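GCN5-related N-acetyltransferase (Brucella melitensis biovar Abortus 2308, PDB 3TCV) probably transfers an acetyl group from acetyl-coenzyme A to an amine, perhaps the N-terminal serine or alanine of a protein. Local coordinates at residues B[164-170]-B[200-206]. Residues are numbered along the deposited sequence; the frame is centred on the assembly and turned at random.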
loop_
_atom_site.group_PDB
_atom_site.type_symbol
_atom_site.label_atom_id
_atom_site.label_comp_id
_atom_site.label_asym_id
_atom_site.label_seq_id
_atom_site.Cartn_x
_atom_site.Cartn_y
_atom_site.Cartn_z
ATOM N N TYR B 164 5.910 -7.451 -8.424
ATOM C CA TYR B 164 4.577 -7.826 -8.922
ATOM C C TYR B 164 3.776 -8.357 -7.735
ATOM O O TYR B 164 4.211 -9.283 -7.042
ATOM C CB TYR B 164 4.772 -8.888 -9.993
ATOM C CG TYR B 164 3.547 -9.425 -10.687
ATOM C CD1 TYR B 164 2.644 -8.588 -11.320
ATOM C CD2 TYR B 164 3.319 -10.791 -10.751
ATOM C CE1 TYR B 164 1.557 -9.120 -11.991
ATOM C CE2 TYR B 164 2.239 -11.332 -11.423
ATOM C CZ TYR B 164 1.355 -10.480 -12.042
ATOM O OH TYR B 164 0.273 -11.000 -12.720
ATOM N N GLU B 165 2.664 -7.693 -7.433
ATOM C CA GLU B 165 1.976 -7.918 -6.176
ATOM C C GLU B 165 0.675 -8.682 -6.312
ATOM O O GLU B 165 -0.047 -8.548 -7.321
ATOM C CB GLU B 165 1.643 -6.575 -5.505
ATOM C CG GLU B 165 2.825 -5.701 -5.148
ATOM C CD GLU B 165 2.450 -4.297 -4.738
ATOM O OE1 GLU B 165 3.158 -3.780 -3.868
ATOM O OE2 GLU B 165 1.487 -3.692 -5.309
ATOM N N TRP B 166 0.345 -9.394 -5.237
ATOM C CA TRP B 166 -0.956 -10.034 -5.011
ATOM C C TRP B 166 -1.422 -9.648 -3.624
ATOM O O TRP B 166 -0.656 -9.693 -2.678
ATOM C CB TRP B 166 -0.790 -11.537 -5.099
ATOM C CG TRP B 166 -2.042 -12.366 -4.962
ATOM C CD1 TRP B 166 -2.790 -12.624 -3.821
ATOM C CD2 TRP B 166 -2.663 -13.176 -6.020
ATOM N NE1 TRP B 166 -3.842 -13.484 -4.110
ATOM C CE2 TRP B 166 -3.819 -13.827 -5.419
ATOM C CE3 TRP B 166 -2.422 -13.360 -7.383
ATOM C CZ2 TRP B 166 -4.661 -14.664 -6.163
ATOM C CZ3 TRP B 166 -3.276 -14.197 -8.106
ATOM C CH2 TRP B 166 -4.363 -14.836 -7.509
ATOM N N GLU B 167 -2.666 -9.196 -3.492
ATOM C CA GLU B 167 -3.245 -8.938 -2.165
ATOM C C GLU B 167 -4.655 -9.498 -2.152
ATOM O O GLU B 167 -5.374 -9.485 -3.185
ATOM C CB GLU B 167 -3.250 -7.439 -1.795
ATOM C CG GLU B 167 -3.717 -6.506 -2.905
ATOM C CD GLU B 167 -4.346 -5.202 -2.443
ATOM O OE1 GLU B 167 -4.305 -4.233 -3.255
ATOM O OE2 GLU B 167 -4.912 -5.127 -1.327
ATOM N N CYS B 168 -5.033 -10.014 -1.009
ATOM C CA CYS B 168 -6.358 -10.553 -0.788
ATOM C C CYS B 168 -6.725 -10.462 0.693
ATOM O O CYS B 168 -5.886 -10.190 1.545
ATOM C CB CYS B 168 -6.407 -12.028 -1.247
ATOM S SG CYS B 168 -5.295 -13.149 -0.355
ATOM N N HIS B 169 -8.007 -10.649 0.986
ATOM C CA HIS B 169 -8.473 -10.788 2.351
ATOM C C HIS B 169 -7.701 -11.915 2.970
ATOM O O HIS B 169 -7.557 -13.012 2.361
ATOM C CB HIS B 169 -9.984 -11.084 2.324
ATOM C CG HIS B 169 -10.729 -10.744 3.595
ATOM N ND1 HIS B 169 -10.424 -11.282 4.778
ATOM C CD2 HIS B 169 -11.843 -9.932 3.810
ATOM C CE1 HIS B 169 -11.273 -10.821 5.719
ATOM N NE2 HIS B 169 -12.142 -10.001 5.125
ATOM N N ASN B 170 -7.213 -11.710 4.177
ATOM C CA ASN B 170 -6.493 -12.734 4.858
ATOM C C ASN B 170 -7.363 -13.982 5.138
ATOM O O ASN B 170 -6.835 -15.074 5.252
ATOM C CB ASN B 170 -5.934 -12.198 6.145
ATOM C CG ASN B 170 -4.966 -13.142 6.777
ATOM O OD1 ASN B 170 -4.012 -13.597 6.114
ATOM N ND2 ASN B 170 -5.169 -13.437 8.051
ATOM N N ASN B 200 -14.754 -6.396 8.358
ATOM C CA ASN B 200 -13.328 -6.084 8.411
ATOM C C ASN B 200 -12.551 -6.890 7.388
ATOM O O ASN B 200 -12.888 -8.040 7.114
ATOM C CB ASN B 200 -12.762 -6.412 9.770
ATOM C CG ASN B 200 -11.279 -6.167 9.823
ATOM O OD1 ASN B 200 -10.852 -5.016 9.719
ATOM N ND2 ASN B 200 -10.484 -7.237 10.002
ATOM N N ARG B 201 -11.528 -6.266 6.807
ATOM C CA ARG B 201 -10.572 -6.977 5.977
ATOM C C ARG B 201 -9.175 -6.671 6.479
ATOM O O ARG B 201 -8.769 -5.514 6.478
ATOM C CB ARG B 201 -10.668 -6.541 4.528
ATOM C CG ARG B 201 -9.503 -7.083 3.678
ATOM C CD ARG B 201 -9.735 -6.945 2.187
ATOM N NE ARG B 201 -8.476 -6.926 1.417
ATOM C CZ ARG B 201 -8.375 -7.155 0.110
ATOM N NH1 ARG B 201 -7.209 -6.997 -0.491
ATOM N NH2 ARG B 201 -9.438 -7.512 -0.599
ATOM N N ASP B 202 -8.468 -7.713 6.919
ATOM C CA ASP B 202 -7.028 -7.649 7.051
ATOM C C ASP B 202 -6.489 -8.126 5.709
ATOM O O ASP B 202 -6.929 -9.177 5.217
ATOM C CB ASP B 202 -6.532 -8.582 8.136
ATOM C CG ASP B 202 -7.154 -8.315 9.495
ATOM O OD1 ASP B 202 -7.497 -7.171 9.857
ATOM O OD2 ASP B 202 -7.293 -9.316 10.235
ATOM N N THR B 203 -5.558 -7.380 5.124
ATOM C CA THR B 203 -5.004 -7.737 3.814
ATOM C C THR B 203 -3.681 -8.485 3.928
ATOM O O THR B 203 -2.738 -7.967 4.490
ATOM C CB THR B 203 -4.820 -6.484 2.945
ATOM O OG1 THR B 203 -6.107 -5.894 2.679
ATOM C CG2 THR B 203 -4.109 -6.853 1.634
ATOM N N ALA B 204 -3.636 -9.684 3.339
ATOM C CA ALA B 204 -2.434 -10.485 3.113
ATOM C C ALA B 204 -1.782 -10.029 1.811
ATOM O O ALA B 204 -2.437 -9.987 0.750
ATOM C CB ALA B 204 -2.810 -11.963 3.009
ATOM N N TRP B 205 -0.495 -9.707 1.897
ATOM C CA TRP B 205 0.352 -9.247 0.779
ATOM C C TRP B 205 1.397 -10.260 0.409
ATOM O O TRP B 205 2.058 -10.849 1.278
ATOM C CB TRP B 205 1.095 -7.970 1.180
ATOM C CG TRP B 205 0.225 -6.755 1.258
ATOM C CD1 TRP B 205 -0.353 -6.202 2.393
ATOM C CD2 TRP B 205 -0.211 -5.905 0.145
ATOM N NE1 TRP B 205 -1.111 -5.106 2.062
ATOM C CE2 TRP B 205 -1.048 -4.866 0.732
ATOM C CE3 TRP B 205 0.023 -5.887 -1.226
ATOM C CZ2 TRP B 205 -1.623 -3.868 -0.036
ATOM C CZ3 TRP B 205 -0.577 -4.884 -1.993
ATOM C CH2 TRP B 205 -1.370 -3.892 -1.396
ATOM N N PHE B 206 1.592 -10.413 -0.898
ATOM C CA PHE B 206 2.559 -11.334 -1.461
ATOM C C PHE B 206 3.185 -10.657 -2.670
ATOM O O PHE B 206 2.555 -9.814 -3.312
ATOM C CB PHE B 206 1.910 -12.629 -1.958
ATOM C CG PHE B 206 0.945 -13.306 -1.009
ATOM C CD1 PHE B 206 1.296 -14.481 -0.364
ATOM C CD2 PHE B 206 -0.360 -12.839 -0.870
ATOM C CE1 PHE B 206 0.393 -15.136 0.469
ATOM C CE2 PHE B 206 -1.250 -13.467 -0.023
ATOM C CZ PHE B 206 -0.876 -14.616 0.647
HETATM O O HOH W 1 -7.608 -7.526 -3.180
HETATM O O HOH W 2 -7.467 -11.918 8.787
#
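Trp166 and Cys168 each exchange a pair of backbone hydrogen bonds with the antiparallel strand 200-206, the first with Phe206 and the second with Ala204; Ala204 N reaches Cys168 O at 2.9 Å. A fifth backbone bond, Asn170 N to Asp202 O at 2.8 Å, carries the pairing past the end of strand 164-169. Charged groups gather on the face of Glu167 and Trp205. Glu167 OE2 makes a salt bridge to Arg201 NH1 at 3.1 Å, carboxylate and guanidinium planes turned 89° apart. The guanidinium lies flat over the Cys168-His169 peptide, its rotation fixed by a water bridging NH1 to Glu167 O and by the in-plane bond from NE to Thr203 OG1 (2.9 Å), itself hydrogen-bonded to His193 ND1. Glu167 CB makes a CH-pi contact 3.7 Å from the centroid of the Trp205 six-membered ring; its chi1 of 45° brings CG and the carboxylate over the same face. In the conformer modelled here, the His169 ring runs past the aliphatic chain of Arg201 in the opposite direction, and NE2 makes a bent bond (131° at H) to Asn200 O at 2.9 Å. On the other face, Trp166 CD1 meets Phe206 CD2 at 3.8 Å and Cys168 SG sits at the edge of the Phe206 ring, with helix 173-182 packed beneath. These are adjacent antiparallel strands in the C-terminal half of the mixed GNAT sheet, with strand 199-209 inserted between 163-169 and 185-196.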